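Local atomic coordinates of fervidolysin (Fervidobacterium pennivorans, PDB entry 1R6V), a protein that cleaves proteins as a subtilisin-like serine protease and degrades keratin into peptides, allowing its bacterium to grow on native feathers. Residues A[100-108]-A[375-383]; A[162-172]-A[191-202]. The protein carries 1 engineered substitution. All coordinates share one frame; numbering follows the deposited sequence.

In the fold
From the N terminus, the chain first reaches residues 100-108, in the inferred propeptide. Contact 1 pairs them with 375-383, where a strand leads into the helix that carries Ser381. The loop so closed is 266 residues long and takes in much of the catalytic domain. Contact 2 is nested inside it. It joins the loop after strand 157-162 to residues 191-202, which run into helix 200-209; the 18 residues between the segments hold strands 179-181 and 186-188. The two centres lie about 16 Å apart. Leu100 packs on Thr163 and Ala200, and Tyr377 OH probably bonds Ser199 OG. Together the contacts gather the three positions of the inferred charge relay system: Asp162, Ala200 (engineered from His) and Ser381.

Contact 1. Residues A[100-108]-A[375-383]; sequences LIKPTVVKP and DYYQGTSMA
Thr104 and Gln378 form an antiparallel hydrogen-bonded pair, which places a short strand of the inferred propeptide at the edge of a three-stranded sheet in the subtilisin-like domain. Thr104 N donates to Gln378 O (3.0 Å), and Gln378 N returns a bond to Thr104 O (2.9 Å). Val106 N adds a straighter bond to Tyr376 O (168°). The tight end lies beside the inferred nucleophile. Pro103 is wedged there against Tyr377 and Ser381, with CG at 3.7 Å from Tyr377 CD2 and CD next to Ser381 OG. This is consistent with the propeptide lying along the active-site cleft. The side of Thr104 and Gln378, exposed and partly exposed, is looser. Their side chains lie side by side, with Thr104 OG1 3.8 Å from Gln378 NE2, and share a water, weakly on the glutamine side. At the far end, Tyr376 CG is anti to the carbonyl carbon (chi1 -57°), carrying the ring to Pro108, whose CB sits over one face in a CH-pi contact. With an alanine at this tyrosine, Pro108 would probably lose its aromatic support and Glu134 the hydroxyl it bonds. Nearby, one water donates to both Val106 O (2.8 Å) and Asp375 OD1 (2.7 Å).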
# COMPACT_ATOMS: atom_id res chain seq x y z
N LEU A 100 -12.49 7.01 -4.74
CA LEU A 100 -12.00 7.62 -5.96
C LEU A 100 -11.70 9.07 -5.61
O LEU A 100 -12.44 9.70 -4.85
CB LEU A 100 -13.10 7.56 -7.02
CG LEU A 100 -12.75 7.83 -8.48
CD1 LEU A 100 -11.96 6.67 -9.04
CD2 LEU A 100 -14.04 8.03 -9.28
N ILE A 101 -10.60 9.61 -6.13
CA ILE A 101 -10.26 11.01 -5.90
C ILE A 101 -11.07 11.73 -6.98
O ILE A 101 -10.56 12.08 -8.04
CB ILE A 101 -8.75 11.23 -6.08
CG1 ILE A 101 -7.99 10.38 -5.06
CG2 ILE A 101 -8.40 12.71 -5.88
CD1 ILE A 101 -6.47 10.34 -5.28
N LYS A 102 -12.35 11.94 -6.67
CA LYS A 102 -13.33 12.52 -7.59
C LYS A 102 -13.13 13.91 -8.17
O LYS A 102 -12.96 14.89 -7.43
CB LYS A 102 -14.72 12.46 -6.94
CG LYS A 102 -15.30 11.05 -6.76
CD LYS A 102 -16.01 10.54 -8.02
CE LYS A 102 -17.31 11.28 -8.31
NZ LYS A 102 -17.89 10.89 -9.62
N PRO A 103 -13.17 14.03 -9.50
CA PRO A 103 -13.00 15.35 -10.13
C PRO A 103 -14.30 16.14 -9.98
O PRO A 103 -15.36 15.55 -9.82
CB PRO A 103 -12.73 15.00 -11.59
CG PRO A 103 -13.49 13.74 -11.80
CD PRO A 103 -13.24 12.97 -10.52
N THR A 104 -14.20 17.46 -10.01
CA THR A 104 -15.40 18.30 -9.91
C THR A 104 -15.56 19.10 -11.20
O THR A 104 -14.58 19.37 -11.89
CB THR A 104 -15.32 19.26 -8.71
OG1 THR A 104 -14.12 20.04 -8.79
CG2 THR A 104 -15.31 18.48 -7.41
N VAL A 105 -16.79 19.46 -11.53
CA VAL A 105 -17.04 20.20 -12.74
C VAL A 105 -16.74 21.69 -12.59
O VAL A 105 -16.93 22.26 -11.51
CB VAL A 105 -18.51 20.02 -13.19
CG1 VAL A 105 -18.83 20.95 -14.38
CG2 VAL A 105 -18.75 18.57 -13.59
N VAL A 106 -16.22 22.29 -13.66
CA VAL A 106 -15.95 23.72 -13.67
C VAL A 106 -16.44 24.28 -15.00
O VAL A 106 -16.72 23.53 -15.94
CB VAL A 106 -14.44 24.09 -13.47
CG1 VAL A 106 -13.95 23.53 -12.14
CG2 VAL A 106 -13.60 23.58 -14.64
N LYS A 107 -16.56 25.60 -15.07
CA LYS A 107 -17.02 26.24 -16.29
C LYS A 107 -15.87 26.50 -17.25
O LYS A 107 -14.72 26.59 -16.84
CB LYS A 107 -17.67 27.59 -15.97
CG LYS A 107 -18.92 27.51 -15.13
CD LYS A 107 -20.07 26.88 -15.89
CE LYS A 107 -21.34 26.93 -15.04
NZ LYS A 107 -22.51 26.34 -15.73
N PRO A 108 -16.18 26.61 -18.55
CA PRO A 108 -15.09 26.88 -19.49
C PRO A 108 -14.50 28.24 -19.16
O PRO A 108 -15.17 29.09 -18.57
CB PRO A 108 -15.78 26.85 -20.85
CG PRO A 108 -17.26 27.05 -20.53
CD PRO A 108 -17.43 26.28 -19.25
N ASP A 375 -17.08 17.55 -21.07
CA ASP A 375 -17.25 18.39 -19.89
C ASP A 375 -15.88 18.84 -19.41
O ASP A 375 -14.86 18.21 -19.72
CB ASP A 375 -17.99 17.68 -18.74
CG ASP A 375 -18.86 18.65 -17.93
OD1 ASP A 375 -18.63 19.88 -18.04
OD2 ASP A 375 -19.75 18.18 -17.17
N TYR A 376 -15.89 19.92 -18.64
CA TYR A 376 -14.67 20.49 -18.08
C TYR A 376 -14.57 20.08 -16.61
O TYR A 376 -15.46 20.37 -15.82
CB TYR A 376 -14.70 22.03 -18.15
CG TYR A 376 -14.89 22.60 -19.53
CD1 TYR A 376 -16.15 22.67 -20.10
CD2 TYR A 376 -13.81 23.07 -20.27
CE1 TYR A 376 -16.35 23.19 -21.36
CE2 TYR A 376 -14.00 23.61 -21.56
CZ TYR A 376 -15.28 23.66 -22.08
OH TYR A 376 -15.52 24.15 -23.34
N TYR A 377 -13.47 19.42 -16.25
CA TYR A 377 -13.26 18.98 -14.88
C TYR A 377 -12.00 19.60 -14.28
O TYR A 377 -11.13 20.12 -14.98
CB TYR A 377 -13.07 17.45 -14.83
CG TYR A 377 -14.30 16.61 -15.07
CD1 TYR A 377 -15.56 17.19 -15.23
CD2 TYR A 377 -14.20 15.22 -15.11
CE1 TYR A 377 -16.71 16.40 -15.42
CE2 TYR A 377 -15.33 14.42 -15.30
CZ TYR A 377 -16.57 15.01 -15.46
OH TYR A 377 -17.69 14.21 -15.66
N GLN A 378 -11.91 19.49 -12.96
CA GLN A 378 -10.76 19.97 -12.22
C GLN A 378 -10.45 18.91 -11.17
O GLN A 378 -11.35 18.21 -10.71
CB GLN A 378 -11.08 21.31 -11.57
CG GLN A 378 -10.22 21.70 -10.41
CD GLN A 378 -10.94 22.70 -9.51
OE1 GLN A 378 -11.29 23.79 -9.94
NE2 GLN A 378 -11.16 22.32 -8.25
N GLY A 379 -9.18 18.78 -10.82
CA GLY A 379 -8.81 17.83 -9.79
C GLY A 379 -7.49 17.15 -10.11
O GLY A 379 -7.01 17.21 -11.24
N THR A 380 -6.91 16.52 -9.10
CA THR A 380 -5.66 15.82 -9.32
C THR A 380 -5.92 14.66 -10.28
O THR A 380 -5.02 14.20 -10.98
CB THR A 380 -5.08 15.31 -7.99
OG1 THR A 380 -5.05 16.39 -7.04
CG2 THR A 380 -3.66 14.85 -8.20
N SER A 381 -7.17 14.21 -10.36
CA SER A 381 -7.49 13.10 -11.27
C SER A 381 -7.46 13.59 -12.73
O SER A 381 -7.44 12.78 -13.67
CB SER A 381 -8.85 12.49 -10.93
OG SER A 381 -9.91 13.38 -11.23
N MET A 382 -7.48 14.90 -12.91
CA MET A 382 -7.41 15.47 -14.25
C MET A 382 -5.94 15.71 -14.62
O MET A 382 -5.58 15.80 -15.80
CB MET A 382 -8.20 16.80 -14.32
CG MET A 382 -9.66 16.64 -14.73
SD MET A 382 -10.54 15.48 -13.62
CE MET A 382 -9.92 16.04 -12.06
N ALA A 383 -5.08 15.81 -13.61
CA ALA A 383 -3.66 16.04 -13.84
C ALA A 383 -2.93 14.74 -14.18
O ALA A 383 -2.13 14.67 -15.11
CB ALA A 383 -3.02 16.68 -12.59
O HOH W 1 -9.61 14.82 -8.88
O HOH W 2 -11.77 19.22 -7.10
O HOH W 3 -18.85 22.56 -17.51

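Contact 2. Residues A[162-172]-A[191-202]; sequences DTGVDGTHPDL and GTDSSYGGSAGT. Engineered in segment 191-202: Ala200 (natural residue His). With CA (calcium ion), chain B.
Thr163 packs into the bend formed by Gly197, Gly198 and Gly201, in the part of the subtilisin fold that holds the aspartate and histidine positions of the charge relay system. Its CB rests on the Gly197 backbone, 3.5 Å from Gly197 C. From there the side chain forks. CG2 continues along Gly197 and reaches its carbonyl oxygen. OG1 sits between the backbone N and the carbonyl carbon (chi1 59°), which turns it to the start of helix 200-209. There it accepts a hydrogen bond from Gly201 N (2.9 Å). A CB on Gly201 would run into Gly164 O, so the glycine lets the two backbones come close.

Further along, Val165 and Ser194 are joined twice. Val165 N donates to Ser194 OG (2.9 Å), and Ser194 N donates to Val165 O in a nearly straight bond (2.7 Å, 174°). Thr202 OG1 then accepts from Asp166 N (2.9 Å). The same hydroxyl donates to a water, which in turn donates to Gly164 O and Gly198 O.

Asp162 OD1 accepts from Thr163 N on its anti lone pair. It also lies 3.5 Å from CB of Ala200, the engineered residue that replaces the natural histidine. At the far end of 162-172, Asp171 OD1 binds the calcium ion, with Glu129 OE1, Asp213 OD1 and the backbone oxygens of Lys211, Lys215 and Ile217 completing the site.

Asp166 and Asp193 bring like charges together, with Asp166 OD1 3.7 Å from Asp193 OD1. Each of these oxygens closes an Asx turn. Thr168 N and OG1 donate to the first, Ser195 N and OG to the second. Ser356 also bonds Asp166 OD2. The N-H and hydroxyl donors on the two OD1 oxygens probably offset part of the negative charge and so make the close approach of the carboxylates tolerable.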
# COMPACT_ATOMS: atom_id res chain seq x y z
N ASP A 162 -9.99 2.60 -13.06
CA ASP A 162 -10.94 3.63 -12.66
C ASP A 162 -12.39 3.07 -12.67
O ASP A 162 -12.63 1.90 -12.35
CB ASP A 162 -10.77 4.71 -13.74
CG ASP A 162 -11.04 6.09 -13.26
OD1 ASP A 162 -12.23 6.42 -13.04
OD2 ASP A 162 -10.06 6.85 -13.10
N THR A 163 -13.32 3.94 -13.07
CA THR A 163 -14.76 3.63 -13.14
C THR A 163 -15.19 2.91 -14.42
O THR A 163 -16.38 2.61 -14.58
CB THR A 163 -15.60 4.92 -13.12
OG1 THR A 163 -15.23 5.75 -14.24
CG2 THR A 163 -15.38 5.71 -11.84
N GLY A 164 -14.26 2.60 -15.31
CA GLY A 164 -14.64 2.00 -16.58
C GLY A 164 -14.65 3.12 -17.61
O GLY A 164 -14.61 4.31 -17.25
N VAL A 165 -14.73 2.77 -18.89
CA VAL A 165 -14.68 3.77 -19.97
C VAL A 165 -15.82 3.62 -20.98
O VAL A 165 -16.13 2.50 -21.38
CB VAL A 165 -13.33 3.62 -20.71
CG1 VAL A 165 -13.26 4.56 -21.90
CG2 VAL A 165 -12.16 3.88 -19.74
N ASP A 166 -16.44 4.72 -21.40
CA ASP A 166 -17.51 4.63 -22.40
C ASP A 166 -16.84 4.55 -23.76
O ASP A 166 -16.62 5.56 -24.43
CB ASP A 166 -18.45 5.84 -22.37
CG ASP A 166 -19.54 5.74 -23.43
OD1 ASP A 166 -19.56 4.73 -24.17
OD2 ASP A 166 -20.38 6.66 -23.53
N GLY A 167 -16.51 3.33 -24.16
CA GLY A 167 -15.83 3.10 -25.43
C GLY A 167 -16.67 3.43 -26.65
O GLY A 167 -16.15 3.42 -27.77
N THR A 168 -17.95 3.74 -26.45
CA THR A 168 -18.81 4.05 -27.58
C THR A 168 -18.74 5.54 -27.93
O THR A 168 -19.37 5.99 -28.89
CB THR A 168 -20.29 3.63 -27.32
OG1 THR A 168 -20.89 4.50 -26.36
CG2 THR A 168 -20.35 2.19 -26.83
N HIS A 169 -17.98 6.30 -27.15
CA HIS A 169 -17.82 7.73 -27.42
C HIS A 169 -17.15 7.83 -28.80
O HIS A 169 -16.18 7.12 -29.08
CB HIS A 169 -16.92 8.38 -26.36
CG HIS A 169 -17.01 9.87 -26.33
ND1 HIS A 169 -16.59 10.67 -27.38
CD2 HIS A 169 -17.54 10.71 -25.41
CE1 HIS A 169 -16.86 11.93 -27.10
NE2 HIS A 169 -17.44 11.99 -25.91
N PRO A 170 -17.65 8.73 -29.66
CA PRO A 170 -17.05 8.86 -30.98
C PRO A 170 -15.56 9.24 -30.96
O PRO A 170 -14.79 8.75 -31.77
CB PRO A 170 -17.94 9.90 -31.67
CG PRO A 170 -18.51 10.69 -30.54
CD PRO A 170 -18.78 9.64 -29.49
N ASP A 171 -15.16 10.09 -30.01
CA ASP A 171 -13.76 10.51 -29.89
C ASP A 171 -12.86 9.38 -29.35
O ASP A 171 -11.65 9.57 -29.21
CB ASP A 171 -13.65 11.72 -28.96
CG ASP A 171 -12.89 12.89 -29.58
OD1 ASP A 171 -12.18 12.70 -30.58
OD2 ASP A 171 -13.00 14.01 -29.04
N LEU A 172 -13.44 8.23 -29.01
CA LEU A 172 -12.64 7.12 -28.51
C LEU A 172 -12.72 5.93 -29.45
O LEU A 172 -12.24 4.85 -29.12
CB LEU A 172 -13.09 6.70 -27.10
CG LEU A 172 -12.89 7.76 -26.01
CD1 LEU A 172 -13.41 7.22 -24.67
CD2 LEU A 172 -11.39 8.08 -25.88
N GLY A 191 -13.94 -1.35 -27.68
CA GLY A 191 -14.94 -0.40 -28.13
C GLY A 191 -16.27 -0.38 -27.41
O GLY A 191 -17.19 0.30 -27.87
N THR A 192 -16.40 -1.08 -26.29
CA THR A 192 -17.67 -1.09 -25.59
C THR A 192 -17.73 -0.12 -24.42
O THR A 192 -16.71 0.35 -23.95
CB THR A 192 -18.04 -2.52 -25.11
OG1 THR A 192 -17.08 -2.96 -24.14
CG2 THR A 192 -18.01 -3.48 -26.30
N ASP A 193 -18.95 0.18 -23.97
CA ASP A 193 -19.17 1.08 -22.84
C ASP A 193 -19.02 0.28 -21.54
O ASP A 193 -19.83 -0.62 -21.26
CB ASP A 193 -20.57 1.68 -22.96
CG ASP A 193 -20.96 2.53 -21.76
OD1 ASP A 193 -20.07 2.88 -20.95
OD2 ASP A 193 -22.15 2.87 -21.64
N SER A 194 -17.99 0.59 -20.75
CA SER A 194 -17.78 -0.11 -19.48
C SER A 194 -17.82 0.89 -18.32
O SER A 194 -17.31 0.61 -17.25
CB SER A 194 -16.44 -0.85 -19.47
OG SER A 194 -15.35 0.03 -19.71
N SER A 195 -18.50 2.02 -18.53
CA SER A 195 -18.57 3.07 -17.53
C SER A 195 -19.46 2.78 -16.31
O SER A 195 -20.22 3.63 -15.85
CB SER A 195 -18.98 4.40 -18.21
OG SER A 195 -20.25 4.33 -18.85
N TYR A 196 -19.35 1.57 -15.77
CA TYR A 196 -20.13 1.17 -14.61
C TYR A 196 -20.03 2.07 -13.37
O TYR A 196 -21.01 2.23 -12.64
CB TYR A 196 -19.76 -0.26 -14.21
CG TYR A 196 -20.05 -1.28 -15.27
CD1 TYR A 196 -21.37 -1.64 -15.57
CD2 TYR A 196 -19.03 -1.87 -16.01
CE1 TYR A 196 -21.65 -2.55 -16.58
CE2 TYR A 196 -19.31 -2.78 -17.02
CZ TYR A 196 -20.62 -3.11 -17.30
OH TYR A 196 -20.91 -4.00 -18.30
N GLY A 197 -18.86 2.66 -13.13
CA GLY A 197 -18.67 3.48 -11.94
C GLY A 197 -18.90 4.97 -12.08
O GLY A 197 -18.76 5.72 -11.11
N GLY A 198 -19.25 5.42 -13.28
CA GLY A 198 -19.48 6.84 -13.46
C GLY A 198 -18.70 7.37 -14.65
O GLY A 198 -18.20 6.60 -15.46
N SER A 199 -18.54 8.69 -14.69
CA SER A 199 -17.88 9.36 -15.81
C SER A 199 -16.37 9.58 -15.78
O SER A 199 -15.78 9.82 -16.82
CB SER A 199 -18.55 10.73 -16.01
OG SER A 199 -18.27 11.56 -14.89
N ALA A 200 -15.75 9.48 -14.60
CA ALA A 200 -14.32 9.74 -14.47
C ALA A 200 -13.39 9.02 -15.44
O ALA A 200 -12.58 9.66 -16.09
CB ALA A 200 -13.87 9.47 -13.05
N GLY A 201 -13.51 7.70 -15.52
CA GLY A 201 -12.62 6.94 -16.40
C GLY A 201 -12.65 7.37 -17.86
O GLY A 201 -11.64 7.33 -18.57
N THR A 202 -13.82 7.77 -18.33
CA THR A 202 -13.95 8.22 -19.73
C THR A 202 -13.24 9.55 -19.93
O THR A 202 -12.62 9.79 -20.96
CB THR A 202 -15.42 8.39 -20.11
OG1 THR A 202 -16.09 7.14 -19.92
CG2 THR A 202 -15.56 8.80 -21.57
CA CA B . -10.69 13.97 -31.86
O HOH W 4 -16.28 6.48 -17.41